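LYND (Lyngbya aestuarii, PDB 4V1T) probably acts as a YcaO-type cyclodehydratase that uses ATP and magnesium to turn residues of cyanobactin precursor peptides into azoline heterocycles. Local coordinates at residues E654-S658 with D659-W663; V638-V641 with N642-L646; A94-S97 with E98-I101. All blocks are in the same frame, centred on the assembly; numbering follows the deposited sequence.

Contact 1: E654-S658 with D659-W663; sequences ENLKS and DATDW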
loop_
_atom_site.group_PDB
_atom_site.type_symbol
_atom_site.label_atom_id
_atom_site.label_comp_id
_atom_site.label_asym_id
_atom_site.label_seq_id
_atom_site.Cartn_x
_atom_site.Cartn_y
_atom_site.Cartn_z
ATOM N N GLU B 654 -29.849 17.687 -5.934
ATOM C CA GLU B 654 -30.347 17.872 -4.575
ATOM C C GLU B 654 -29.230 17.743 -3.550
ATOM O O GLU B 654 -29.077 18.590 -2.673
ATOM C CB GLU B 654 -31.435 16.847 -4.248
ATOM C CG GLU B 654 -32.620 16.856 -5.200
ATOM C CD GLU B 654 -32.383 16.020 -6.441
ATOM O OE1 GLU B 654 -31.514 16.397 -7.260
ATOM O OE2 GLU B 654 -33.064 14.982 -6.594
ATOM N N ASN B 655 -28.457 16.670 -3.667
ATOM C CA ASN B 655 -27.438 16.350 -2.678
ATOM C C ASN B 655 -26.105 17.002 -2.981
ATOM O O ASN B 655 -25.135 16.798 -2.252
ATOM C CB ASN B 655 -27.260 14.837 -2.581
ATOM C CG ASN B 655 -28.576 14.112 -2.398
ATOM O OD1 ASN B 655 -28.956 13.284 -3.218
ATOM N ND2 ASN B 655 -29.286 14.436 -1.324
ATOM N N LEU B 656 -26.046 17.820 -4.018
ATOM C CA LEU B 656 -24.820 18.537 -4.324
ATOM C C LEU B 656 -24.435 19.466 -3.201
ATOM O O LEU B 656 -25.238 20.226 -2.701
ATOM C CB LEU B 656 -24.976 19.349 -5.589
ATOM C CG LEU B 656 -24.433 18.758 -6.865
ATOM C CD1 LEU B 656 -24.573 19.782 -7.968
ATOM C CD2 LEU B 656 -22.981 18.378 -6.696
ATOM N N LYS B 657 -23.170 19.420 -2.846
ATOM C CA LYS B 657 -22.619 20.268 -1.819
ATOM C C LYS B 657 -21.473 20.943 -2.459
ATOM O O LYS B 657 -21.275 20.800 -3.652
ATOM C CB LYS B 657 -22.115 19.455 -0.641
ATOM C CG LYS B 657 -23.198 18.756 0.160
ATOM C CD LYS B 657 -23.879 19.720 1.107
ATOM C CE LYS B 657 -25.305 19.300 1.393
ATOM N NZ LYS B 657 -25.354 18.046 2.194
ATOM N N SER B 658 -20.757 21.729 -1.679
ATOM C CA SER B 658 -19.539 22.394 -2.121
ATOM C C SER B 658 -19.816 23.705 -2.745
ATOM O O SER B 658 -20.901 23.967 -3.232
ATOM C CB SER B 658 -18.738 21.593 -3.160
ATOM O OG SER B 658 -19.352 21.658 -4.443
ATOM N N ASP B 659 -18.765 24.495 -2.804
ATOM C CA ASP B 659 -18.823 25.778 -3.444
ATOM C C ASP B 659 -19.092 25.464 -4.886
ATOM O O ASP B 659 -18.763 24.381 -5.336
ATOM C CB ASP B 659 -17.516 26.521 -3.265
ATOM C CG ASP B 659 -17.232 26.830 -1.818
ATOM O OD1 ASP B 659 -16.613 26.000 -1.136
ATOM O OD2 ASP B 659 -17.652 27.899 -1.349
ATOM N N ALA B 660 -19.755 26.371 -5.577
ATOM C CA ALA B 660 -20.044 26.225 -7.000
ATOM C C ALA B 660 -21.285 25.425 -7.323
ATOM O O ALA B 660 -21.589 25.220 -8.477
ATOM C CB ALA B 660 -18.861 25.636 -7.735
ATOM N N THR B 661 -22.020 24.996 -6.319
ATOM C CA THR B 661 -23.233 24.233 -6.576
ATOM C C THR B 661 -24.223 25.044 -7.433
ATOM O O THR B 661 -24.740 24.555 -8.410
ATOM C CB THR B 661 -23.891 23.813 -5.252
ATOM O OG1 THR B 661 -22.986 23.010 -4.496
ATOM C CG2 THR B 661 -25.106 23.041 -5.503
ATOM N N ASP B 662 -24.429 26.300 -7.084
ATOM C CA ASP B 662 -25.305 27.191 -7.845
ATOM C C ASP B 662 -24.903 27.234 -9.316
ATOM O O ASP B 662 -25.740 27.110 -10.207
ATOM C CB ASP B 662 -25.256 28.604 -7.264
ATOM C CG ASP B 662 -26.390 29.477 -7.760
ATOM O OD1 ASP B 662 -26.492 29.699 -8.991
ATOM O OD2 ASP B 662 -27.190 29.945 -6.917
ATOM N N TRP B 663 -23.608 27.413 -9.553
ATOM C CA TRP B 663 -23.065 27.442 -10.898
ATOM C C TRP B 663 -23.381 26.160 -11.673
ATOM O O TRP B 663 -23.784 26.204 -12.840
ATOM C CB TRP B 663 -21.559 27.648 -10.831
ATOM C CG TRP B 663 -20.864 27.312 -12.101
ATOM C CD1 TRP B 663 -20.350 26.094 -12.460
ATOM C CD2 TRP B 663 -20.597 28.199 -13.187
ATOM N NE1 TRP B 663 -19.782 26.176 -13.700
ATOM C CE2 TRP B 663 -19.924 27.457 -14.173
ATOM C CE3 TRP B 663 -20.864 29.552 -13.423
ATOM C CZ2 TRP B 663 -19.517 28.021 -15.376
ATOM C CZ3 TRP B 663 -20.459 30.108 -14.615
ATOM C CH2 TRP B 663 -19.798 29.346 -15.577
#

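Contact 2: V638-V641 with N642-L646; sequences VTEV and NQIGL. With MG (magnesium ion), chain N.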
loop_
_atom_site.group_PDB
_atom_site.type_symbol
_atom_site.label_atom_id
_atom_site.label_comp_id
_atom_site.label_asym_id
_atom_site.label_seq_id
_atom_site.Cartn_x
_atom_site.Cartn_y
_atom_site.Cartn_z
ATOM N N VAL B 638 -6.878 19.373 -18.611
ATOM C CA VAL B 638 -7.896 18.370 -18.872
ATOM C C VAL B 638 -8.014 17.349 -17.739
ATOM O O VAL B 638 -9.082 16.771 -17.550
ATOM C CB VAL B 638 -7.619 17.665 -20.209
ATOM C CG1 VAL B 638 -6.475 16.640 -20.089
ATOM C CG2 VAL B 638 -8.869 17.016 -20.706
ATOM N N THR B 639 -6.931 17.122 -16.991
ATOM C CA THR B 639 -6.998 16.233 -15.829
ATOM C C THR B 639 -7.624 16.969 -14.640
ATOM O O THR B 639 -8.148 16.349 -13.713
ATOM C CB THR B 639 -5.615 15.682 -15.425
ATOM O OG1 THR B 639 -4.685 16.755 -15.305
ATOM C CG2 THR B 639 -5.105 14.685 -16.451
ATOM N N GLU B 640 -7.579 18.293 -14.669
ATOM C CA GLU B 640 -8.236 19.066 -13.629
ATOM C C GLU B 640 -9.764 19.026 -13.809
ATOM O O GLU B 640 -10.505 19.041 -12.817
ATOM C CB GLU B 640 -7.740 20.526 -13.623
ATOM C CG GLU B 640 -7.863 21.185 -12.257
ATOM C CD GLU B 640 -7.133 22.503 -12.158
ATOM O OE1 GLU B 640 -7.645 23.532 -12.669
ATOM O OE2 GLU B 640 -6.041 22.501 -11.554
ATOM N N VAL B 641 -10.237 18.977 -15.057
ATOM C CA VAL B 641 -11.682 18.924 -15.287
ATOM C C VAL B 641 -12.153 17.555 -14.840
ATOM O O VAL B 641 -13.243 17.433 -14.283
ATOM C CB VAL B 641 -12.124 19.229 -16.760
ATOM C CG1 VAL B 641 -11.264 20.307 -17.384
ATOM C CG2 VAL B 641 -12.107 18.002 -17.631
ATOM N N ASN B 642 -11.324 16.534 -15.083
ATOM C CA ASN B 642 -11.570 15.192 -14.558
ATOM C C ASN B 642 -11.716 15.250 -13.051
ATOM O O ASN B 642 -12.694 14.759 -12.486
ATOM C CB ASN B 642 -10.422 14.230 -14.902
ATOM C CG ASN B 642 -10.366 13.870 -16.374
ATOM O OD1 ASN B 642 -11.327 14.056 -17.116
ATOM N ND2 ASN B 642 -9.227 13.327 -16.801
ATOM N N GLN B 643 -10.725 15.868 -12.420
ATOM C CA GLN B 643 -10.646 15.986 -10.969
ATOM C C GLN B 643 -11.884 16.656 -10.367
ATOM O O GLN B 643 -12.457 16.168 -9.396
ATOM C CB GLN B 643 -9.382 16.776 -10.609
ATOM C CG GLN B 643 -9.176 17.072 -9.140
ATOM C CD GLN B 643 -7.909 17.880 -8.903
ATOM O OE1 GLN B 643 -7.602 18.809 -9.648
ATOM N NE2 GLN B 643 -7.164 17.529 -7.869
ATOM N N ILE B 644 -12.288 17.776 -10.953
ATOM C CA ILE B 644 -13.406 18.567 -10.426
ATOM C C ILE B 644 -14.774 17.931 -10.696
ATOM O O ILE B 644 -15.646 17.943 -9.833
ATOM C CB ILE B 644 -13.403 19.984 -11.044
ATOM C CG1 ILE B 644 -12.161 20.751 -10.598
ATOM C CG2 ILE B 644 -14.654 20.767 -10.646
ATOM C CD1 ILE B 644 -11.696 21.792 -11.597
ATOM N N GLY B 645 -14.953 17.369 -11.888
ATOM C CA GLY B 645 -16.289 17.086 -12.380
ATOM C C GLY B 645 -16.794 15.666 -12.427
ATOM O O GLY B 645 -17.937 15.418 -12.043
ATOM N N LEU B 646 -15.975 14.740 -12.913
ATOM C CA LEU B 646 -16.460 13.405 -13.225
ATOM C C LEU B 646 -17.111 12.697 -12.032
ATOM O O LEU B 646 -18.150 12.046 -12.185
ATOM C CB LEU B 646 -15.324 12.551 -13.797
ATOM C CG LEU B 646 -14.864 12.964 -15.200
ATOM C CD1 LEU B 646 -13.675 12.124 -15.639
ATOM C CD2 LEU B 646 -16.000 12.854 -16.217
HETATM MG MG MG N . -4.673 23.797 -10.773
HETATM O O HOH W 1 -6.159 20.936 -8.903
HETATM O O HOH W 2 -6.010 25.360 -11.705
HETATM O O HOH W 3 -3.897 23.687 -12.736
HETATM O O HOH W 4 -3.291 25.320 -10.670
#

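Contact 3: A94-S97 with E98-I101; sequences AFWS and ELGI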
loop_
_atom_site.group_PDB
_atom_site.type_symbol
_atom_site.label_atom_id
_atom_site.label_comp_id
_atom_site.label_asym_id
_atom_site.label_seq_id
_atom_site.Cartn_x
_atom_site.Cartn_y
_atom_site.Cartn_z
ATOM N N ALA B 94 12.192 -18.023 25.600
ATOM C CA ALA B 94 11.927 -18.200 24.171
ATOM C C ALA B 94 11.501 -16.885 23.527
ATOM O O ALA B 94 11.876 -16.585 22.402
ATOM C CB ALA B 94 10.861 -19.260 23.962
ATOM N N PHE B 95 10.714 -16.097 24.245
ATOM C CA PHE B 95 10.272 -14.814 23.730
ATOM C C PHE B 95 11.459 -13.913 23.443
ATOM O O PHE B 95 11.525 -13.257 22.404
ATOM C CB PHE B 95 9.313 -14.139 24.708
ATOM C CG PHE B 95 8.671 -12.901 24.153
ATOM C CD1 PHE B 95 7.483 -12.978 23.438
ATOM C CD2 PHE B 95 9.266 -11.674 24.319
ATOM C CE1 PHE B 95 6.908 -11.843 22.923
ATOM C CE2 PHE B 95 8.689 -10.527 23.788
ATOM C CZ PHE B 95 7.509 -10.616 23.097
ATOM N N TRP B 96 12.419 -13.907 24.361
ATOM C CA TRP B 96 13.574 -13.035 24.251
ATOM C C TRP B 96 14.620 -13.561 23.286
ATOM O O TRP B 96 15.263 -12.783 22.583
ATOM C CB TRP B 96 14.166 -12.786 25.641
ATOM C CG TRP B 96 13.192 -12.039 26.522
ATOM C CD1 TRP B 96 12.643 -12.471 27.695
ATOM C CD2 TRP B 96 12.613 -10.754 26.263
ATOM N NE1 TRP B 96 11.772 -11.534 28.185
ATOM C CE2 TRP B 96 11.728 -10.472 27.325
ATOM C CE3 TRP B 96 12.755 -9.821 25.236
ATOM C CZ2 TRP B 96 11.000 -9.286 27.400
ATOM C CZ3 TRP B 96 12.030 -8.646 25.303
ATOM C CH2 TRP B 96 11.160 -8.387 26.379
ATOM N N SER B 97 14.785 -14.878 23.231
ATOM C CA SER B 97 15.751 -15.465 22.304
ATOM C C SER B 97 15.265 -15.276 20.879
ATOM O O SER B 97 16.067 -15.150 19.968
ATOM C CB SER B 97 15.990 -16.955 22.587
ATOM O OG SER B 97 14.793 -17.709 22.570
ATOM N N GLU B 98 13.949 -15.249 20.696
ATOM C CA GLU B 98 13.367 -15.047 19.377
ATOM C C GLU B 98 13.615 -13.622 18.883
ATOM O O GLU B 98 13.670 -13.371 17.681
ATOM C CB GLU B 98 11.871 -15.339 19.403
ATOM C CG GLU B 98 11.289 -15.607 18.031
ATOM C CD GLU B 98 9.820 -15.924 18.095
ATOM O OE1 GLU B 98 9.038 -14.973 18.273
ATOM O OE2 GLU B 98 9.449 -17.110 17.980
ATOM N N LEU B 99 13.775 -12.695 19.817
ATOM C CA LEU B 99 14.132 -11.321 19.479
ATOM C C LEU B 99 15.644 -11.156 19.343
ATOM O O LEU B 99 16.136 -10.057 19.143
ATOM C CB LEU B 99 13.586 -10.367 20.543
ATOM C CG LEU B 99 12.069 -10.171 20.500
ATOM C CD1 LEU B 99 11.587 -9.469 21.761
ATOM C CD2 LEU B 99 11.671 -9.391 19.259
ATOM N N GLY B 100 16.368 -12.261 19.467
ATOM C CA GLY B 100 17.814 -12.260 19.317
ATOM C C GLY B 100 18.546 -11.858 20.586
ATOM O O GLY B 100 19.693 -11.443 20.519
ATOM N N ILE B 101 17.883 -11.983 21.737
ATOM C CA ILE B 101 18.470 -11.613 23.022
ATOM C C ILE B 101 18.808 -12.846 23.851
ATOM O O ILE B 101 17.970 -13.735 24.023
ATOM C CB ILE B 101 17.513 -10.745 23.849
ATOM C CG1 ILE B 101 17.023 -9.530 23.044
ATOM C CG2 ILE B 101 18.199 -10.305 25.131
ATOM C CD1 ILE B 101 18.128 -8.579 22.606
#

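Contact 1: E654-S658 with D659-W663
T661 turns its two branches to different parts of the preceding loop, and this split organises the contact. With OG1 set beside its own backbone N (chi1 -60°), the hydroxyl faces back to the carbonyl of S658, while CG2 is left facing L656. OG1 donates to S658 O at 2.6 Å. The donor lies close to the carbonyl plane, tilted from it by 18°, and the C=O...OG1 angle is 145°. K657 O stands 2.9 Å from the same T661 OG1, so the hydroxyl sits between two successive carbonyl oxygens, and its proton is directed to that of S658.

The backbone adds a second, weaker grip on S658 O: T661 N reaches it at 3.4 Å, the bond that closes a type II beta turn from S658 to T661. A660 takes the positive phi that this turn needs at its third position.

On the methyl side, T661 CG2 meets L656 CB at 3.7 Å, with L656 CD1 slightly farther from that methyl at 4.1 Å. The two side chains slide past one another in opposite directions, so the contact is made along their flanks. L656 is buried, resting also on R619 and V651. The hydroxyl of S658 is less certain: OG lies 2.9 Å from D659 O, but its placement is doubtful because it also comes implausibly near K657 O.

D659 turns away overall, though its CB still brushes S658, and its OD1 is bonded to H404. W663 bonds through NE1 to L620 O, and its ring meets those of H672 and F775. The whole is a type II turn leading into a helix N-terminus, with A660 at the N-cap position and T661 as first residue of helix 661-666.

Contact 2: V638-V641 with N642-L646
E640 and Q643 stand one turn apart on helix 630-649, where an alpha-helical turn presents a magnesium-binding carboxylate to the ADP pocket.

The backbone bonds define the turn. Q643 N to T639 O, I644 N to E640 O and G645 N to V641 O are i to i+4 bonds of alpha-helical length, whereas N642 N to V638 O is weak. Farther on, the spiral widens into a pi-type turn across 642-646.

Apolar and close van der Waals contacts follow. I644 folds CD1 back over the preceding turn, 3.2 Å from E640 O, a snug fit, and 3.9 Å from E640 CG. On that same E640 CG, Q643 OE1 closes to 3.5 Å. N642 lays its amide beside the V638 carbonyl, CG standing 3.4 Å from V638 O, and CB touches T639 O. The amide is held by its OD1 bond to Y585 OH, while Y577 and L581 of helix 576-587 pack against the side chain.

Polar contacts gather at the E640 and Q643 ends, where the carboxylate and amide planes are turned 30° apart. A water sits between the two groups, 2.7 Å from Q643 OE1 and also near E640 OE2, though its proton assignments are not settled. Q643 NE2 is secured by S407, and K409 and the F624 amide bind E640 OE2 and OE1 respectively, which fixes the rotation of the carboxylate.

This magnesium takes one oxygen of E640. With CG anti to the backbone N (chi1 -154°) and the chain extended beyond it, E640 carries OE2 to 2.0 Å from the magnesium. OE1 does not ligate it; instead a water on that magnesium donates a 2.6 Å hydrogen bond to E640 OE1, closing a ring of metal, carboxylate and water.

Contact 3: A94-S97 with E98-I101
L99 drives one methyl, CD1, into the angle between the rings of F95 and W96, the main knob of this contact. CD1 is 3.7 Å from F95 CE2 and equally far from W96 CZ3, meeting both rings obliquely. The hollow is shaped by the rings themselves: F95 CD2 stands 3.9 Å above the W96 ring plane, over its centre. L99 runs alongside both aromatic side chains, pointing the same way.

A second bump is I101, whose CB comes within 4.3 Å of W96 CB and whose side chain also packs on A106. Farther out, W96 meets A265, K266 and V269 of helix 250-275, while L249 of the second subunit packs on F95 and W96.

E98 leads its carboxylate out of the contact, OE1 bonding to S188 and S296 of the second subunit. The helix then ends: I101 N bonds to W96 O at 2.9 Å and G100 N to S97 O at 2.9 Å, with G100 at positive phi (83°). These two bonds, with the apolar W96 to I101 contact beside them, make a Schellman motif closing helix 90-98 at the subunit interface.

Overall arrangement
Contacts 1 and 2 belong to the YcaO family region and follow each other in the chain, their centres about 16 Å apart. They do not touch, but the C-terminal residue F775 packs against both, on I644 and on A660 and W663. Contact 2 is buried and polar at its metal-facing end; contact 1 is a surface turn ruled by one hydroxyl and a carbonyl. Contact 3 is also buried, yet lies across the chain's centre, about 54 Å from contact 2 and 59 Å from contact 1, centre to centre. Largely aromatic and aliphatic, it alone meets the second subunit. Contact 1 starts helix 661-666 and contact 3 ends helix 90-98, whereas contact 2 lies within helix 630-649.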